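PDB 3OC7: enoyl-CoA hydratase from Mycobacterium avium, which probably catalyses the hydration of the double bond of 2-trans-enoyl-CoA thioesters in fatty acid metabolism, as a trimeric member of the crotonase family. Local coordinates for residues 19-24 with 58-63; 54-59 with 107-112; 111-116 with 131-136. All coordinates share one frame; numbering follows the deposited sequence.

Contact 1. Residues 19-24 with 58-63; sequences GPVARL and VVVLAH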
ATOM      1  N   GLY A  19     -14.613  -7.989  31.400  1.00 24.14           N
ATOM      2  CA  GLY A  19     -13.607  -7.013  30.956  1.00 22.59           C
ATOM      3  C   GLY A  19     -14.226  -5.758  30.349  1.00 21.53           C
ATOM      4  O   GLY A  19     -15.449  -5.673  30.244  1.00 21.41           O
ATOM      5  N   PRO A  20     -13.386  -4.771  29.940  1.00 20.54           N
ATOM      6  CA  PRO A  20     -13.861  -3.513  29.328  1.00 19.39           C
ATOM      7  C   PRO A  20     -14.248  -3.682  27.845  1.00 18.06           C
ATOM      8  O   PRO A  20     -13.828  -2.892  26.978  1.00 17.17           O
ATOM      9  CB  PRO A  20     -12.659  -2.571  29.479  1.00 19.89           C
ATOM     10  CG  PRO A  20     -11.481  -3.477  29.470  1.00 20.05           C
ATOM     11  CD  PRO A  20     -11.915  -4.792  30.079  1.00 20.50           C
ATOM     12  N   VAL A  21     -15.095  -4.681  27.598  1.00 16.85           N
ATOM     13  CA  VAL A  21     -15.429  -5.176  26.260  1.00 15.87           C
ATOM     14  C   VAL A  21     -16.919  -5.567  26.103  1.00 14.99           C
ATOM     15  O   VAL A  21     -17.537  -6.163  27.014  1.00 15.27           O
ATOM     16  CB  VAL A  21     -14.472  -6.356  25.827  1.00 15.81           C
ATOM     17  CG1 VAL A  21     -14.529  -7.535  26.815  1.00 18.08           C
ATOM     18  CG2 VAL A  21     -14.737  -6.818  24.391  1.00 17.83           C
ATOM     19  N   ALA A  22     -17.495  -5.209  24.955  1.00 13.32           N
ATOM     20  CA  ALA A  22     -18.812  -5.702  24.526  1.00 13.50           C
ATOM     21  C   ALA A  22     -18.682  -6.658  23.330  1.00 13.26           C
ATOM     22  O   ALA A  22     -17.940  -6.359  22.391  1.00 13.78           O
ATOM     23  CB  ALA A  22     -19.760  -4.528  24.191  1.00 13.48           C
ATOM     24  N   ARG A  23     -19.380  -7.798  23.366  1.00 13.11           N
ATOM     25  CA  ARG A  23     -19.399  -8.786  22.265  1.00 12.94           C
ATOM     26  C   ARG A  23     -20.743  -8.750  21.531  1.00 12.63           C
ATOM     27  O   ARG A  23     -21.796  -8.933  22.171  1.00 13.55           O
ATOM     28  CB  ARG A  23     -19.102 -10.197  22.799  1.00 13.62           C
ATOM     29  CG  ARG A  23     -18.985 -11.316  21.750  1.00 17.14           C
ATOM     30  CD  ARG A  23     -18.583 -12.651  22.390  1.00 23.02           C
ATOM     31  NE  ARG A  23     -17.137 -12.730  22.604  1.00 26.11           N
ATOM     32  CZ  ARG A  23     -16.306 -13.517  21.918  1.00 26.35           C
ATOM     33  NH1 ARG A  23     -16.771 -14.333  20.979  1.00 27.95           N
ATOM     34  NH2 ARG A  23     -15.005 -13.493  22.177  1.00 28.05           N
ATOM     35  N   LEU A  24     -20.708  -8.484  20.219  1.00 11.87           N
ATOM     36  CA  LEU A  24     -21.886  -8.537  19.336  1.00 11.82           C
ATOM     37  C   LEU A  24     -21.803  -9.788  18.464  1.00 11.81           C
ATOM     38  O   LEU A  24     -20.887  -9.898  17.623  1.00 11.83           O
ATOM     39  CB  LEU A  24     -21.968  -7.274  18.443  1.00 12.62           C
ATOM     40  CG  LEU A  24     -21.970  -5.888  19.105  1.00 12.94           C
ATOM     41  CD1 LEU A  24     -21.988  -4.749  18.096  1.00 13.11           C
ATOM     42  CD2 LEU A  24     -23.128  -5.709  20.106  1.00 15.41           C
ATOM     43  N   VAL A  58     -13.620  -1.386  23.909  1.00 12.76           N
ATOM     44  CA  VAL A  58     -13.425  -2.147  22.671  1.00 11.97           C
ATOM     45  C   VAL A  58     -14.648  -3.050  22.399  1.00 11.24           C
ATOM     46  O   VAL A  58     -15.309  -3.496  23.369  1.00 11.64           O
ATOM     47  CB  VAL A  58     -12.084  -2.965  22.723  1.00 12.09           C
ATOM     48  CG1 VAL A  58     -12.090  -3.984  23.864  1.00 14.41           C
ATOM     49  CG2 VAL A  58     -11.764  -3.658  21.384  1.00 13.02           C
ATOM     50  N   VAL A  59     -14.953  -3.292  21.113  1.00 10.79           N
ATOM     51  CA  VAL A  59     -16.003  -4.242  20.661  1.00 11.01           C
ATOM     52  C   VAL A  59     -15.445  -5.440  19.885  1.00 10.57           C
ATOM     53  O   VAL A  59     -14.541  -5.256  19.048  1.00 10.91           O
ATOM     54  CB  VAL A  59     -16.998  -3.508  19.698  1.00 10.62           C
ATOM     55  CG1 VAL A  59     -18.019  -4.478  19.047  1.00 12.32           C
ATOM     56  CG2 VAL A  59     -17.728  -2.389  20.419  1.00 14.05           C
ATOM     57  N   VAL A  60     -15.966  -6.654  20.137  1.00 10.22           N
ATOM     58  CA  VAL A  60     -15.700  -7.841  19.291  1.00 10.34           C
ATOM     59  C   VAL A  60     -16.944  -8.195  18.460  1.00 10.37           C
ATOM     60  O   VAL A  60     -18.045  -8.331  19.028  1.00 11.54           O
ATOM     61  CB  VAL A  60     -15.248  -9.078  20.139  1.00  9.85           C
ATOM     62  CG1 VAL A  60     -15.092 -10.356  19.257  1.00 10.67           C
ATOM     63  CG2 VAL A  60     -13.965  -8.764  20.936  1.00 10.86           C
ATOM     64  N   LEU A  61     -16.781  -8.314  17.132  1.00  9.87           N
ATOM     65  CA  LEU A  61     -17.850  -8.764  16.229  1.00 10.20           C
ATOM     66  C   LEU A  61     -17.624 -10.257  15.904  1.00 10.23           C
ATOM     67  O   LEU A  61     -16.711 -10.591  15.120  1.00 10.64           O
ATOM     68  CB  LEU A  61     -17.883  -7.908  14.946  1.00 10.27           C
ATOM     69  CG  LEU A  61     -18.940  -8.195  13.860  1.00  9.81           C
ATOM     70  CD1 LEU A  61     -20.401  -8.090  14.370  1.00 13.19           C
ATOM     71  CD2 LEU A  61     -18.736  -7.295  12.612  1.00 12.03           C
ATOM     72  N   ALA A  62     -18.463 -11.136  16.488  1.00 10.54           N
ATOM     73  CA  ALA A  62     -18.346 -12.607  16.431  1.00 11.01           C
ATOM     74  C   ALA A  62     -19.531 -13.242  15.667  1.00 10.90           C
ATOM     75  O   ALA A  62     -20.427 -12.516  15.200  1.00 10.90           O
ATOM     76  CB  ALA A  62     -18.240 -13.169  17.863  1.00 11.41           C
ATOM     77  N   HIS A  63     -19.526 -14.578  15.516  1.00 10.67           N
ATOM     78  CA  HIS A  63     -20.634 -15.300  14.825  1.00 11.05           C
ATOM     79  C   HIS A  63     -20.862 -16.704  15.399  1.00 12.20           C
ATOM     80  O   HIS A  63     -19.931 -17.302  15.975  1.00 12.84           O
ATOM     81  CB  HIS A  63     -20.418 -15.382  13.290  1.00 11.44           C
ATOM     82  CG  HIS A  63     -19.299 -16.298  12.873  1.00 10.84           C
ATOM     83  ND1 HIS A  63     -19.506 -17.578  12.393  1.00 10.85           N
ATOM     84  CD2 HIS A  63     -17.956 -16.101  12.839  1.00 11.28           C
ATOM     85  CE1 HIS A  63     -18.341 -18.131  12.096  1.00 11.73           C
ATOM     86  NE2 HIS A  63     -17.382 -17.259  12.367  1.00 12.58           N
TER
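Arg23 lays its guanidinium over Val60 of the neighbouring strand, and its side chain can be followed outward from the sheet. CB leaves on the face that also carries Val21, Val58 and Val60. CG, anti to the backbone N (chi1 -176°), passes 4.1 Å from Val60 O. After CD the chain bends at chi3 (-82°), which turns the guanidinium back over strand 58-63. There one face of the planar group lies over Val60 CG1, the methyl sitting under its centre and 4.3 Å from NH2, while NH1 comes obliquely to Ala62 CB at 3.6 Å.

Beneath this, strands 21-24 and 58-63 run parallel. Ala22 N gives to Val58 O at 3.2 Å, and Val60 N to Ala22 O at 3.0 Å. Leu24 is held through both its polar backbone atoms: its N donates to Val60 O, and Ala62 N donates to Leu24 O at 2.9 Å. Val21 CG2 touches Val60 CG2 at 4.0 Å, on the face covered by helix 196-208. On the other face Leu24 CD1 meets Val59 CG1 at 4.1 Å, under helix 37-52, the helix that links these two strands in a beta-alpha-beta crossover of the crotonase fold.

Between these segments the charged group thus makes only nonpolar contacts: the strands are joined by main-chain bonds and methyl packing, and the partly exposed arginine shields part of Val60 without spending its N-H groups on strand 58-63.

Contact 2. Residues 54-59 with 107-112; sequences PAVRVV and SRLPVI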
ATOM      1  N   PRO A  54     -19.833   3.831  29.511  1.00 20.39           N
ATOM      2  CA  PRO A  54     -18.464   4.326  29.769  1.00 20.61           C
ATOM      3  C   PRO A  54     -17.439   3.244  30.157  1.00 19.83           C
ATOM      4  O   PRO A  54     -16.235   3.485  30.046  1.00 20.55           O
ATOM      5  CB  PRO A  54     -18.650   5.310  30.941  1.00 21.04           C
ATOM      6  CG  PRO A  54     -20.103   5.594  31.004  1.00 21.70           C
ATOM      7  CD  PRO A  54     -20.811   4.391  30.463  1.00 21.08           C
ATOM      8  N   ALA A  55     -17.909   2.086  30.616  1.00 19.13           N
ATOM      9  CA  ALA A  55     -17.033   0.950  30.956  1.00 17.81           C
ATOM     10  C   ALA A  55     -16.485   0.144  29.746  1.00 17.07           C
ATOM     11  O   ALA A  55     -15.581  -0.682  29.906  1.00 17.34           O
ATOM     12  CB  ALA A  55     -17.739   0.012  31.948  1.00 18.45           C
ATOM     13  N   VAL A  56     -17.061   0.364  28.560  1.00 16.07           N
ATOM     14  CA  VAL A  56     -16.618  -0.312  27.332  1.00 14.93           C
ATOM     15  C   VAL A  56     -15.526   0.496  26.610  1.00 14.60           C
ATOM     16  O   VAL A  56     -15.719   1.698  26.323  1.00 15.42           O
ATOM     17  CB  VAL A  56     -17.830  -0.595  26.381  1.00 14.01           C
ATOM     18  CG1 VAL A  56     -17.366  -1.262  25.062  1.00 12.46           C
ATOM     19  CG2 VAL A  56     -18.879  -1.474  27.068  1.00 14.93           C
ATOM     20  N   ARG A  57     -14.387  -0.162  26.332  1.00 14.42           N
ATOM     21  CA  ARG A  57     -13.281   0.441  25.546  1.00 13.85           C
ATOM     22  C   ARG A  57     -12.975  -0.242  24.179  1.00 12.89           C
ATOM     23  O   ARG A  57     -12.208   0.298  23.366  1.00 13.70           O
ATOM     24  CB  ARG A  57     -12.011   0.637  26.412  1.00 13.76           C
ATOM     25  CG  ARG A  57     -12.193   1.712  27.521  1.00 15.11           C
ATOM     26  CD  ARG A  57     -10.896   2.143  28.230  1.00 15.99           C
ATOM     27  NE  ARG A  57     -10.167   1.059  28.892  1.00 16.76           N
ATOM     28  CZ  ARG A  57     -10.496   0.514  30.067  1.00 18.82           C
ATOM     29  NH1 ARG A  57     -11.571   0.929  30.731  1.00 21.28           N
ATOM     30  NH2 ARG A  57      -9.756  -0.465  30.570  1.00 21.49           N
ATOM     31  N   VAL A  58     -13.620  -1.386  23.909  1.00 12.76           N
ATOM     32  CA  VAL A  58     -13.425  -2.147  22.671  1.00 11.97           C
ATOM     33  C   VAL A  58     -14.648  -3.050  22.399  1.00 11.24           C
ATOM     34  O   VAL A  58     -15.309  -3.496  23.369  1.00 11.64           O
ATOM     35  CB  VAL A  58     -12.084  -2.965  22.723  1.00 12.09           C
ATOM     36  CG1 VAL A  58     -12.090  -3.984  23.864  1.00 14.41           C
ATOM     37  CG2 VAL A  58     -11.764  -3.658  21.384  1.00 13.02           C
ATOM     38  N   VAL A  59     -14.953  -3.292  21.113  1.00 10.79           N
ATOM     39  CA  VAL A  59     -16.003  -4.242  20.661  1.00 11.01           C
ATOM     40  C   VAL A  59     -15.445  -5.440  19.885  1.00 10.57           C
ATOM     41  O   VAL A  59     -14.541  -5.256  19.048  1.00 10.91           O
ATOM     42  CB  VAL A  59     -16.998  -3.508  19.698  1.00 10.62           C
ATOM     43  CG1 VAL A  59     -18.019  -4.478  19.047  1.00 12.32           C
ATOM     44  CG2 VAL A  59     -17.728  -2.389  20.419  1.00 14.05           C
ATOM     45  N   SER A 107     -17.183   4.973  14.680  1.00 11.20           N
ATOM     46  CA  SER A 107     -17.302   4.738  16.149  1.00 11.29           C
ATOM     47  C   SER A 107     -16.070   5.210  16.958  1.00 11.69           C
ATOM     48  O   SER A 107     -14.941   5.071  16.494  1.00 11.10           O
ATOM     49  CB  SER A 107     -17.536   3.240  16.412  1.00 11.81           C
ATOM     50  OG  SER A 107     -17.707   2.940  17.808  1.00 12.20           O
ATOM     51  N   ARG A 108     -16.291   5.744  18.164  1.00 11.65           N
ATOM     52  CA  ARG A 108     -15.198   6.040  19.133  1.00 11.92           C
ATOM     53  C   ARG A 108     -14.417   4.782  19.535  1.00 11.11           C
ATOM     54  O   ARG A 108     -13.282   4.880  20.017  1.00 11.33           O
ATOM     55  CB  ARG A 108     -15.727   6.758  20.407  1.00 12.40           C
ATOM     56  CG  ARG A 108     -16.423   5.832  21.438  1.00 13.99           C
ATOM     57  CD  ARG A 108     -16.823   6.524  22.780  1.00 14.54           C
ATOM     58  NE  ARG A 108     -17.486   5.603  23.723  1.00 16.90           N
ATOM     59  CZ  ARG A 108     -16.863   4.822  24.606  1.00 17.70           C
ATOM     60  NH1 ARG A 108     -15.533   4.793  24.670  1.00 18.43           N
ATOM     61  NH2 ARG A 108     -17.577   4.045  25.423  1.00 18.92           N
ATOM     62  N   LEU A 109     -15.052   3.615  19.363  1.00  9.97           N
ATOM     63  CA  LEU A 109     -14.524   2.307  19.813  1.00 10.08           C
ATOM     64  C   LEU A 109     -13.771   1.553  18.706  1.00  9.95           C
ATOM     65  O   LEU A 109     -14.297   1.416  17.583  1.00 10.53           O
ATOM     66  CB  LEU A 109     -15.683   1.412  20.298  1.00 10.81           C
ATOM     67  CG  LEU A 109     -16.545   1.881  21.471  1.00  8.63           C
ATOM     68  CD1 LEU A 109     -17.806   1.027  21.608  1.00 11.58           C
ATOM     69  CD2 LEU A 109     -15.733   1.862  22.759  1.00 13.54           C
ATOM     70  N   PRO A 110     -12.552   1.040  19.010  1.00  9.50           N
ATOM     71  CA  PRO A 110     -11.966   0.003  18.138  1.00  9.47           C
ATOM     72  C   PRO A 110     -12.902  -1.230  18.005  1.00  8.86           C
ATOM     73  O   PRO A 110     -13.479  -1.692  19.025  1.00  9.60           O
ATOM     74  CB  PRO A 110     -10.655  -0.370  18.870  1.00 10.26           C
ATOM     75  CG  PRO A 110     -10.303   0.869  19.706  1.00 10.84           C
ATOM     76  CD  PRO A 110     -11.678   1.349  20.170  1.00  9.66           C
ATOM     77  N   VAL A 111     -13.071  -1.734  16.771  1.00  9.43           N
ATOM     78  CA  VAL A 111     -13.917  -2.923  16.472  1.00  8.56           C
ATOM     79  C   VAL A 111     -13.057  -4.056  15.857  1.00  8.12           C
ATOM     80  O   VAL A 111     -12.364  -3.848  14.829  1.00  9.28           O
ATOM     81  CB  VAL A 111     -15.119  -2.565  15.536  1.00  8.24           C
ATOM     82  CG1 VAL A 111     -16.042  -3.785  15.379  1.00  8.81           C
ATOM     83  CG2 VAL A 111     -15.910  -1.362  16.050  1.00 10.02           C
ATOM     84  N   ILE A 112     -13.101  -5.232  16.503  1.00  8.92           N
ATOM     85  CA  ILE A 112     -12.295  -6.410  16.130  1.00  8.85           C
ATOM     86  C   ILE A 112     -13.173  -7.575  15.620  1.00  9.41           C
ATOM     87  O   ILE A 112     -14.006  -8.103  16.373  1.00 10.37           O
ATOM     88  CB  ILE A 112     -11.421  -6.923  17.333  1.00  9.00           C
ATOM     89  CG1 ILE A 112     -10.620  -5.773  17.956  1.00  9.88           C
ATOM     90  CG2 ILE A 112     -10.516  -8.103  16.889  1.00  9.82           C
ATOM     91  CD1 ILE A 112      -9.853  -6.196  19.214  1.00 11.82           C
TER
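In the crotonase-fold sheet, two neighbouring parallel strands, 58-63 and 111-115, are bridged by Val59 and Val111. Both polar backbone atoms of Val59 face the second strand: its N donates to Pro110 O at 3.0 Å, and its O receives Ile112 N at 2.9 Å.

Around this bridge the side chains lock together. Leu109, in the loop before strand 111-115, crosses Val59 at about a right angle, putting CD1 3.6 Å from Val59 CG2, and both leucine and valine also touch Ala50 of helix 37-52. The other methyl, Leu109 CD2, lies over the guanidinium of its neighbour Arg108, towards the rim, and also 3.6 Å from Val56 O. An ST turn, in which Ser107 OG accepts from Leu109 N, shapes the backbone here. On the opposite face of the sheet Val58 CG2 meets Ile112 CD1 at 3.8 Å, below Val207 and Ile200 of helix 196-208.

Arg108 leaves its backbone with CG between N and the carbonyl carbon (chi1 78°), then stretches out straight to NE. Its NH2 also binds Ser51 O, in the last turn of helix 37-52, and donates to Val56 O at 3.1 Å, the oxygen lying 22° out of the guanidinium plane.

Contact 3. Residues 111-116 with 131-136; sequences VIAAID and DIAVAG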
ATOM      1  N   VAL A 111     -13.071  -1.734  16.771  1.00  9.43           N
ATOM      2  CA  VAL A 111     -13.917  -2.923  16.472  1.00  8.56           C
ATOM      3  C   VAL A 111     -13.057  -4.056  15.857  1.00  8.12           C
ATOM      4  O   VAL A 111     -12.364  -3.848  14.829  1.00  9.28           O
ATOM      5  CB  VAL A 111     -15.119  -2.565  15.536  1.00  8.24           C
ATOM      6  CG1 VAL A 111     -16.042  -3.785  15.379  1.00  8.81           C
ATOM      7  CG2 VAL A 111     -15.910  -1.362  16.050  1.00 10.02           C
ATOM      8  N   ILE A 112     -13.101  -5.232  16.503  1.00  8.92           N
ATOM      9  CA  ILE A 112     -12.295  -6.410  16.130  1.00  8.85           C
ATOM     10  C   ILE A 112     -13.173  -7.575  15.620  1.00  9.41           C
ATOM     11  O   ILE A 112     -14.006  -8.103  16.373  1.00 10.37           O
ATOM     12  CB  ILE A 112     -11.421  -6.923  17.333  1.00  9.00           C
ATOM     13  CG1 ILE A 112     -10.620  -5.773  17.956  1.00  9.88           C
ATOM     14  CG2 ILE A 112     -10.516  -8.103  16.889  1.00  9.82           C
ATOM     15  CD1 ILE A 112      -9.853  -6.196  19.214  1.00 11.82           C
ATOM     16  N   ALA A 113     -12.977  -8.011  14.366  1.00  8.78           N
ATOM     17  CA  ALA A 113     -13.726  -9.188  13.852  1.00  9.23           C
ATOM     18  C   ALA A 113     -13.081 -10.515  14.286  1.00  9.23           C
ATOM     19  O   ALA A 113     -11.843 -10.689  14.216  1.00  9.23           O
ATOM     20  CB  ALA A 113     -13.847  -9.128  12.312  1.00 10.14           C
ATOM     21  N   ALA A 114     -13.934 -11.449  14.712  1.00  8.81           N
ATOM     22  CA  ALA A 114     -13.520 -12.817  15.087  1.00  9.37           C
ATOM     23  C   ALA A 114     -14.181 -13.833  14.130  1.00  9.79           C
ATOM     24  O   ALA A 114     -15.363 -14.177  14.299  1.00 11.00           O
ATOM     25  CB  ALA A 114     -13.867 -13.114  16.580  1.00 10.16           C
ATOM     26  N   ILE A 115     -13.416 -14.276  13.117  1.00  9.40           N
ATOM     27  CA  ILE A 115     -13.919 -15.080  11.986  1.00  9.95           C
ATOM     28  C   ILE A 115     -13.440 -16.543  12.110  1.00  9.98           C
ATOM     29  O   ILE A 115     -12.250 -16.777  12.243  1.00  9.64           O
ATOM     30  CB  ILE A 115     -13.403 -14.491  10.611  1.00  9.55           C
ATOM     31  CG1 ILE A 115     -13.751 -12.987  10.453  1.00  9.24           C
ATOM     32  CG2 ILE A 115     -13.867 -15.325   9.405  1.00  9.77           C
ATOM     33  CD1 ILE A 115     -12.770 -12.193   9.524  1.00 11.54           C
ATOM     34  N   ASP A 116     -14.363 -17.522  12.050  1.00 10.10           N
ATOM     35  CA  ASP A 116     -13.950 -18.954  11.856  1.00 12.19           C
ATOM     36  C   ASP A 116     -14.974 -19.692  10.970  1.00 12.49           C
ATOM     37  O   ASP A 116     -15.696 -20.614  11.422  1.00 13.48           O
ATOM     38  CB  ASP A 116     -13.693 -19.690  13.197  1.00 12.37           C
ATOM     39  CG  ASP A 116     -12.812 -20.933  13.036  1.00 16.23           C
ATOM     40  OD1 ASP A 116     -12.054 -21.043  12.037  1.00 16.14           O
ATOM     41  OD2 ASP A 116     -12.887 -21.829  13.920  1.00 22.91           O
ATOM     42  N   ASP A 131     -11.516  -2.393  12.412  1.00  8.10           N
ATOM     43  CA  ASP A 131     -10.139  -1.883  12.571  1.00  8.58           C
ATOM     44  C   ASP A 131      -9.069  -3.005  12.580  1.00  8.28           C
ATOM     45  O   ASP A 131      -7.965  -2.833  12.018  1.00  8.68           O
ATOM     46  CB  ASP A 131     -10.054  -1.021  13.845  1.00  9.36           C
ATOM     47  CG  ASP A 131     -11.084   0.075  13.851  1.00  8.71           C
ATOM     48  OD1 ASP A 131     -10.890   1.061  13.107  1.00  8.69           O
ATOM     49  OD2 ASP A 131     -12.101  -0.064  14.572  1.00  9.40           O
ATOM     50  N   ILE A 132      -9.411  -4.132  13.209  1.00  8.10           N
ATOM     51  CA  ILE A 132      -8.554  -5.340  13.338  1.00  8.29           C
ATOM     52  C   ILE A 132      -9.424  -6.560  12.984  1.00  7.78           C
ATOM     53  O   ILE A 132     -10.627  -6.550  13.282  1.00  8.72           O
ATOM     54  CB  ILE A 132      -7.970  -5.471  14.792  1.00  8.26           C
ATOM     55  CG1 ILE A 132      -7.136  -4.225  15.164  1.00  9.19           C
ATOM     56  CG2 ILE A 132      -7.141  -6.768  14.951  1.00  9.41           C
ATOM     57  CD1 ILE A 132      -6.708  -4.122  16.667  1.00 10.76           C
ATOM     58  N   ALA A 133      -8.850  -7.566  12.298  1.00  7.56           N
ATOM     59  CA  ALA A 133      -9.585  -8.807  11.964  1.00  7.92           C
ATOM     60  C   ALA A 133      -8.682 -10.049  12.117  1.00  8.25           C
ATOM     61  O   ALA A 133      -7.534 -10.067  11.622  1.00  8.66           O
ATOM     62  CB  ALA A 133     -10.173  -8.740  10.547  1.00  8.94           C
ATOM     63  N   VAL A 134      -9.206 -11.071  12.802  1.00  9.05           N
ATOM     64  CA  VAL A 134      -8.508 -12.363  13.031  1.00  9.10           C
ATOM     65  C   VAL A 134      -9.338 -13.529  12.463  1.00  9.69           C
ATOM     66  O   VAL A 134     -10.556 -13.568  12.677  1.00 10.30           O
ATOM     67  CB  VAL A 134      -8.219 -12.596  14.570  1.00  9.43           C
ATOM     68  CG1 VAL A 134      -7.290 -13.809  14.832  1.00 11.55           C
ATOM     69  CG2 VAL A 134      -7.652 -11.323  15.211  1.00 10.73           C
ATOM     70  N   ALA A 135      -8.690 -14.451  11.739  1.00 10.19           N
ATOM     71  CA  ALA A 135      -9.404 -15.629  11.193  1.00 10.26           C
ATOM     72  C   ALA A 135      -8.746 -16.981  11.511  1.00 10.81           C
ATOM     73  O   ALA A 135      -7.508 -17.129  11.420  1.00 11.16           O
ATOM     74  CB  ALA A 135      -9.595 -15.504   9.679  1.00 10.57           C
ATOM     75  N   GLY A 136      -9.589 -17.956  11.864  1.00 11.14           N
ATOM     76  CA  GLY A 136      -9.148 -19.312  12.245  1.00 12.62           C
ATOM     77  C   GLY A 136      -9.179 -20.334  11.105  1.00 12.95           C
ATOM     78  O   GLY A 136      -9.494 -19.974   9.948  1.00 12.31           O
TER
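Asp131 and Val111 open the contact with a side-chain bond. Asp131 OD2 takes the N-H of Val111 at 2.9 Å, using the anti lone pair, the one turned away from OD1. With CG anti to its own carbonyl carbon (chi1 -54°), the carboxylate folds back towards the start of strand 111-115. The same oxygen forms a salt bridge with Lys219, so this buried acid has a positive partner as well as an amide, which would be expected to favour its charged form. Val111 O is approached by Asp131 N and Ile132 N, but both bonds are weak.

Beyond this, the main-chain bonds become regular. Ala113 sits between Ile132 and Val134, its N donating to Ile132 O at 3.0 Å and its O accepting from Val134 N at 3.0 Å. Ile115 continues the pattern: its N binds Val134 O, and its O receives Gly136 N at 2.9 Å. These are inner strands of the six-stranded mixed sheet of the crotonase fold, parallel to within 12°, with strand 58-63 flanking one side and strand 191-192 the other.

Apolar contacts divide between the two faces. Ile112 and Ile132 lie side by side and point the same way, CG2 against CG2 at 4.1 Å. Val134, on this face too, packs on helix 196-208, while Ile132 reaches Thr174 of the second subunit. On the other face Ala113 CB meets Ala133 CB at 4.1 Å, and Ile115 CB lies 4.0 Å from Ala135 CB.

At the far end a carboxylate oxygen packs closely on a glycine: Asp116 OD1 lies 3.1 Å from Gly136 C, where the glycine has no side chain to obstruct it, while Asp116 N binds His63 NE2.

The three contacts step across one sheet through adjacent strands 21-26, 58-63, 111-115 and 132-135, in the same order as along the chain. Contacts 1 and 2 share Val58 and Val59, and their centres are about 8 Å apart; contacts 2 and 3 share Val111 and Ile112, about 14 Å apart between centres. Contacts 1 and 3 lie about 11 Å apart, centre to centre, and are joined directly where Leu61 N meets Ile112 O. Helix 196-208 covers one face at all three, and helix 37-52 the other at contacts 1 and 2. Contacts 2 and 3 reach a second subunit, so this end of the sheet also packs against another copy of the protein in the trimer.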